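Local coordinates for protein putative alpha-L-fucosidase (Bacteroides thetaiotaomicron, PDB 3EYP) that probably hydrolyses alpha-L-fucosyl linkages as a family 29 glycoside hydrolase, with a TIM-barrel-type catalytic domain joined to an F5/8 type C module, at residues Gln14-Trp17 and Tyr18-Met22; Pro345-Met348 and Leu349-Glu352. One frame throughout, in Å; residues are numbered along the deposited sequence.

Contact 1 of 2, residues Gln14-Trp17 and Tyr18-Met22; sequences QLEW and YNREM
Glu16 and Arg20, one helical turn apart, meet side-on in a two-nitrogen salt bridge. Arg20 NE gives a nearly straight bond (177°) to Glu16 OE2 at 2.7 Å, in the guanidinium plane, while Arg20 NH2 reaches the syn lone pair of Glu16 OE1 at 2.8 Å. Glu16 can curl toward its partner because CG stands anti to the backbone N (chi1 176°) and the chain bends at chi2, whereas Arg20 runs extended from CG to NE. On another flank, the neighbours Trp17 and Tyr18 pair edge-to-face: Trp17 CZ3 sits 3.5 Å above the centre of the Tyr18 ring, the planes 58° apart. The helix 12-20 that carries them passes into strand 22-26 of the parallel TIM-barrel sheet through Glu21, whose positive phi ends the helical run. Tyr18 N bonds to Gln14 O at 3.0 Å, a regular helical link. Farther out, Glu253 accepts from Trp17 NE1, Tyr18 OH bonds to the backbone of Asn289, and His421 stacks on Tyr18. Both rings also lie on Val291 of strand 291-295, and large rings with polar rims suit this buried place. Lys119 and Glu162 give Glu16 and Arg20 second salt-bridge partners.

Contact 2 of 2, residues Pro345-Met348 and Leu349-Glu352; sequences PEKM and LDNE
Lys347 and Asp350 lie on one side of a short 3-10 turn, their side chains crossing at a slant. It is the aliphatic part of the lysine that touches: CD lies 3.6 Å from Asp350 OD2, while NZ stays 5.6 Å from that oxygen. The lysine chain, bent at chi2 and chi4, carries its ammonium back to Ser344 OG and the carbonyl of Ala341. A long chain suits this place, since its methylenes pass the carboxylate before the charge finds those partners. Asp350 has CG between its backbone N and carbonyl carbon (chi1 74°), which turns the carboxylate back over the turn and brings OD1 to 3.0 Å from Lys347 O, an unbonded approach of two acceptors. Asp350 N bonds to the same Lys347 O at 3.3 Å, from above the carbonyl plane. Asp350 OD1 accepts Glu352 N at 2.7 Å, from above the carboxylate plane, closing an Asx turn within the loop that joins strands 332-335 and 357-358 in the beta-sandwich of the F5/8 type C module, and OD2 accepts from Thr355 OG1. Were Asp350 an alanine, Glu352 N and Thr355 OG1 would probably lose their carboxylate acceptors, and the Asx turn its closing bond. A water bridges Met348 O, at 2.7 Å, and Asn351 N. Leu349 directs its branched end to Val333 and Phe370, and Met348 lies against Ile368 and Phe357, apolar chains fitted to the loop's buried side.

Overall arrangement
Both contacts are local, each formed within one continuous run of chain, but they belong to different modules and do not touch: their centres are 21 Å apart and their nearest atoms about 11 Å. Contact 1 has its centre about 8 Å from the centre of the chain, on a regular helix against the parallel sheet, and faces the second module through the His421 stack; that of contact 2 is about 26 Å from it, in a loop packed on antiparallel strands. The inner site combines paired charges with aromatic rings, the polar ends of Glu16, Arg20, Trp17 and Tyr18 matched by protein partners. The outer one divides its sides, with apolar residues turned to the strands and polar ones shaping a turn helped by water.

Contact 1 of 2, residues Gln14-Trp17 and Tyr18-Met22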
loop_
_atom_site.group_PDB
_atom_site.type_symbol
_atom_site.label_atom_id
_atom_site.label_comp_id
_atom_site.label_asym_id
_atom_site.label_seq_id
_atom_site.Cartn_x
_atom_site.Cartn_y
_atom_site.Cartn_z
ATOM N N GLN A 14 -11.993 -1.208 -0.560
ATOM C CA GLN A 14 -10.896 -1.054 -1.478
ATOM C C GLN A 14 -10.674 0.411 -1.779
ATOM O O GLN A 14 -9.587 0.854 -1.891
ATOM C CB GLN A 14 -11.057 -1.911 -2.730
ATOM C CG GLN A 14 -10.993 -3.408 -2.418
ATOM C CD GLN A 14 -11.413 -4.269 -3.604
ATOM O OE1 GLN A 14 -12.360 -3.925 -4.315
ATOM N NE2 GLN A 14 -10.737 -5.399 -3.817
ATOM N N LEU A 15 -11.735 1.180 -1.853
ATOM C CA LEU A 15 -11.578 2.633 -2.074
ATOM C C LEU A 15 -10.901 3.299 -0.859
ATOM O O LEU A 15 -10.064 4.170 -0.976
ATOM C CB LEU A 15 -12.951 3.276 -2.328
ATOM C CG LEU A 15 -13.680 3.008 -3.636
ATOM C CD1 LEU A 15 -15.176 3.555 -3.468
ATOM C CD2 LEU A 15 -12.889 3.731 -4.757
ATOM N N GLU A 16 -11.325 2.900 0.320
ATOM C CA GLU A 16 -10.769 3.468 1.579
ATOM C C GLU A 16 -9.253 3.180 1.659
ATOM O O GLU A 16 -8.423 4.055 1.924
ATOM C CB GLU A 16 -11.548 2.896 2.780
ATOM C CG GLU A 16 -10.996 3.336 4.162
ATOM C CD GLU A 16 -9.770 2.527 4.587
ATOM O OE1 GLU A 16 -9.831 1.276 4.462
ATOM O OE2 GLU A 16 -8.763 3.146 5.029
ATOM N N TRP A 17 -8.916 1.945 1.329
ATOM C CA TRP A 17 -7.518 1.451 1.343
ATOM C C TRP A 17 -6.671 2.180 0.320
ATOM O O TRP A 17 -5.575 2.658 0.600
ATOM C CB TRP A 17 -7.497 -0.068 1.095
ATOM C CG TRP A 17 -6.169 -0.675 0.744
ATOM C CD1 TRP A 17 -5.239 -1.160 1.609
ATOM C CD2 TRP A 17 -5.649 -0.919 -0.582
ATOM N NE1 TRP A 17 -4.160 -1.693 0.913
ATOM C CE2 TRP A 17 -4.379 -1.536 -0.431
ATOM C CE3 TRP A 17 -6.092 -0.614 -1.863
ATOM C CZ2 TRP A 17 -3.585 -1.874 -1.509
ATOM C CZ3 TRP A 17 -5.299 -0.945 -2.944
ATOM C CH2 TRP A 17 -4.053 -1.587 -2.760
ATOM N N TYR A 18 -7.223 2.353 -0.874
ATOM C CA TYR A 18 -6.482 3.053 -1.923
ATOM C C TYR A 18 -6.106 4.481 -1.486
ATOM O O TYR A 18 -5.018 5.000 -1.758
ATOM C CB TYR A 18 -7.288 3.069 -3.246
ATOM C CG TYR A 18 -6.746 2.192 -4.345
ATOM C CD1 TYR A 18 -7.588 1.334 -5.055
ATOM C CD2 TYR A 18 -5.397 2.263 -4.709
ATOM C CE1 TYR A 18 -7.106 0.571 -6.102
ATOM C CE2 TYR A 18 -4.898 1.492 -5.731
ATOM C CZ TYR A 18 -5.747 0.631 -6.405
ATOM O OH TYR A 18 -5.261 -0.128 -7.435
ATOM N N ASN A 19 -7.060 5.111 -0.814
ATOM C CA ASN A 19 -6.935 6.499 -0.417
ATOM C C ASN A 19 -5.892 6.746 0.681
ATOM O O ASN A 19 -5.429 7.881 0.905
ATOM C CB ASN A 19 -8.297 7.042 0.027
ATOM C CG ASN A 19 -8.291 8.553 0.141
ATOM O OD1 ASN A 19 -7.723 9.264 -0.709
ATOM N ND2 ASN A 19 -8.848 9.051 1.237
ATOM N N ARG A 20 -5.505 5.669 1.343
ATOM C CA ARG A 20 -4.474 5.760 2.424
ATOM C C ARG A 20 -3.097 6.167 1.853
ATOM O O ARG A 20 -2.308 6.940 2.410
ATOM C CB ARG A 20 -4.327 4.426 3.159
ATOM C CG ARG A 20 -5.572 3.899 3.815
ATOM C CD ARG A 20 -5.248 2.581 4.559
ATOM N NE ARG A 20 -6.442 1.849 4.939
ATOM C CZ ARG A 20 -6.456 0.558 5.284
ATOM N NH1 ARG A 20 -5.350 -0.169 5.315
ATOM N NH2 ARG A 20 -7.577 -0.002 5.598
ATOM N N GLU A 21 -2.875 5.631 0.678
ATOM C CA GLU A 21 -1.615 5.790 -0.108
ATOM C C GLU A 21 -0.447 5.071 0.470
ATOM O O GLU A 21 0.189 4.252 -0.187
ATOM C CB GLU A 21 -1.311 7.264 -0.408
ATOM C CG GLU A 21 -2.361 7.791 -1.366
ATOM C CD GLU A 21 -2.114 9.173 -1.933
ATOM O OE1 GLU A 21 -1.129 9.847 -1.558
ATOM O OE2 GLU A 21 -2.968 9.556 -2.778
ATOM N N MET A 22 -0.226 5.307 1.750
ATOM C CA MET A 22 0.865 4.651 2.505
ATOM C C MET A 22 0.324 4.026 3.799
ATOM O O MET A 22 -0.675 4.482 4.392
ATOM C CB MET A 22 1.953 5.682 2.860
ATOM C CG MET A 22 2.944 6.072 1.754
ATOM S SD MET A 22 4.243 7.276 2.102
ATOM C CE MET A 22 5.451 6.274 2.901
#

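Contact 2 of 2, residues Pro345-Met348 and Leu349-Glu352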
loop_
_atom_site.group_PDB
_atom_site.type_symbol
_atom_site.label_atom_id
_atom_site.label_comp_id
_atom_site.label_asym_id
_atom_site.label_seq_id
_atom_site.Cartn_x
_atom_site.Cartn_y
_atom_site.Cartn_z
ATOM N N PRO A 345 -12.505 19.449 -19.468
ATOM C CA PRO A 345 -11.123 19.075 -19.174
ATOM C C PRO A 345 -10.505 19.934 -18.126
ATOM O O PRO A 345 -9.498 19.564 -17.512
ATOM C CB PRO A 345 -10.390 19.271 -20.511
ATOM C CG PRO A 345 -11.207 20.208 -21.282
ATOM C CD PRO A 345 -12.643 20.073 -20.794
ATOM N N GLU A 346 -11.114 21.086 -17.900
ATOM C CA GLU A 346 -10.623 21.975 -16.842
ATOM C C GLU A 346 -10.748 21.325 -15.449
ATOM O O GLU A 346 -10.051 21.685 -14.510
ATOM C CB GLU A 346 -11.357 23.326 -16.832
ATOM C CG GLU A 346 -10.892 24.232 -17.945
ATOM C CD GLU A 346 -11.680 24.019 -19.214
ATOM O OE1 GLU A 346 -12.582 23.141 -19.184
ATOM O OE2 GLU A 346 -11.385 24.730 -20.230
ATOM N N LYS A 347 -11.634 20.355 -15.342
ATOM C CA LYS A 347 -11.800 19.649 -14.070
ATOM C C LYS A 347 -10.509 18.956 -13.582
ATOM O O LYS A 347 -10.298 18.842 -12.388
ATOM C CB LYS A 347 -12.931 18.645 -14.154
ATOM C CG LYS A 347 -14.160 19.307 -14.561
ATOM C CD LYS A 347 -14.583 20.355 -13.567
ATOM C CE LYS A 347 -16.060 20.655 -13.728
ATOM N NZ LYS A 347 -16.252 21.768 -14.668
ATOM N N MET A 348 -9.658 18.543 -14.517
ATOM C CA MET A 348 -8.429 17.776 -14.200
ATOM C C MET A 348 -7.448 18.633 -13.402
ATOM O O MET A 348 -6.412 18.161 -12.844
ATOM C CB MET A 348 -7.740 17.281 -15.491
ATOM C CG MET A 348 -8.488 16.092 -16.237
ATOM S SD MET A 348 -7.633 15.362 -17.678
ATOM C CE MET A 348 -8.264 16.309 -19.112
ATOM N N LEU A 349 -7.797 19.908 -13.363
ATOM C CA LEU A 349 -6.887 20.961 -12.888
ATOM C C LEU A 349 -7.349 21.676 -11.654
ATOM O O LEU A 349 -6.636 22.516 -11.126
ATOM C CB LEU A 349 -6.670 22.025 -13.960
ATOM C CG LEU A 349 -6.068 21.605 -15.279
ATOM C CD1 LEU A 349 -5.827 22.802 -16.195
ATOM C CD2 LEU A 349 -4.770 20.865 -14.963
ATOM N N ASP A 350 -8.536 21.323 -11.219
ATOM C CA ASP A 350 -9.256 22.083 -10.207
ATOM C C ASP A 350 -9.026 21.663 -8.771
ATOM O O ASP A 350 -9.610 22.216 -7.847
ATOM C CB ASP A 350 -10.749 22.118 -10.508
ATOM C CG ASP A 350 -11.444 20.801 -10.224
ATOM O OD1 ASP A 350 -10.798 19.907 -9.652
ATOM O OD2 ASP A 350 -12.641 20.665 -10.579
ATOM N N ASN A 351 -8.193 20.675 -8.579
ATOM C CA ASN A 351 -7.900 20.227 -7.214
ATOM C C ASN A 351 -9.126 19.840 -6.390
ATOM O O ASN A 351 -9.081 19.841 -5.165
ATOM C CB ASN A 351 -7.188 21.337 -6.460
ATOM C CG ASN A 351 -5.786 21.572 -6.968
ATOM O OD1 ASN A 351 -5.308 22.709 -7.011
ATOM N ND2 ASN A 351 -5.120 20.511 -7.372
ATOM N N GLU A 352 -10.228 19.566 -7.053
ATOM C CA GLU A 352 -11.411 19.059 -6.338
ATOM C C GLU A 352 -11.309 17.552 -6.278
ATOM O O GLU A 352 -10.839 16.911 -7.215
ATOM C CB GLU A 352 -12.720 19.406 -7.029
ATOM C CG GLU A 352 -12.831 20.800 -7.549
ATOM C CD GLU A 352 -13.416 21.746 -6.545
ATOM O OE1 GLU A 352 -13.701 21.317 -5.399
ATOM O OE2 GLU A 352 -13.584 22.938 -6.904
HETATM O O HOH W 1 -6.765 18.779 -10.191
#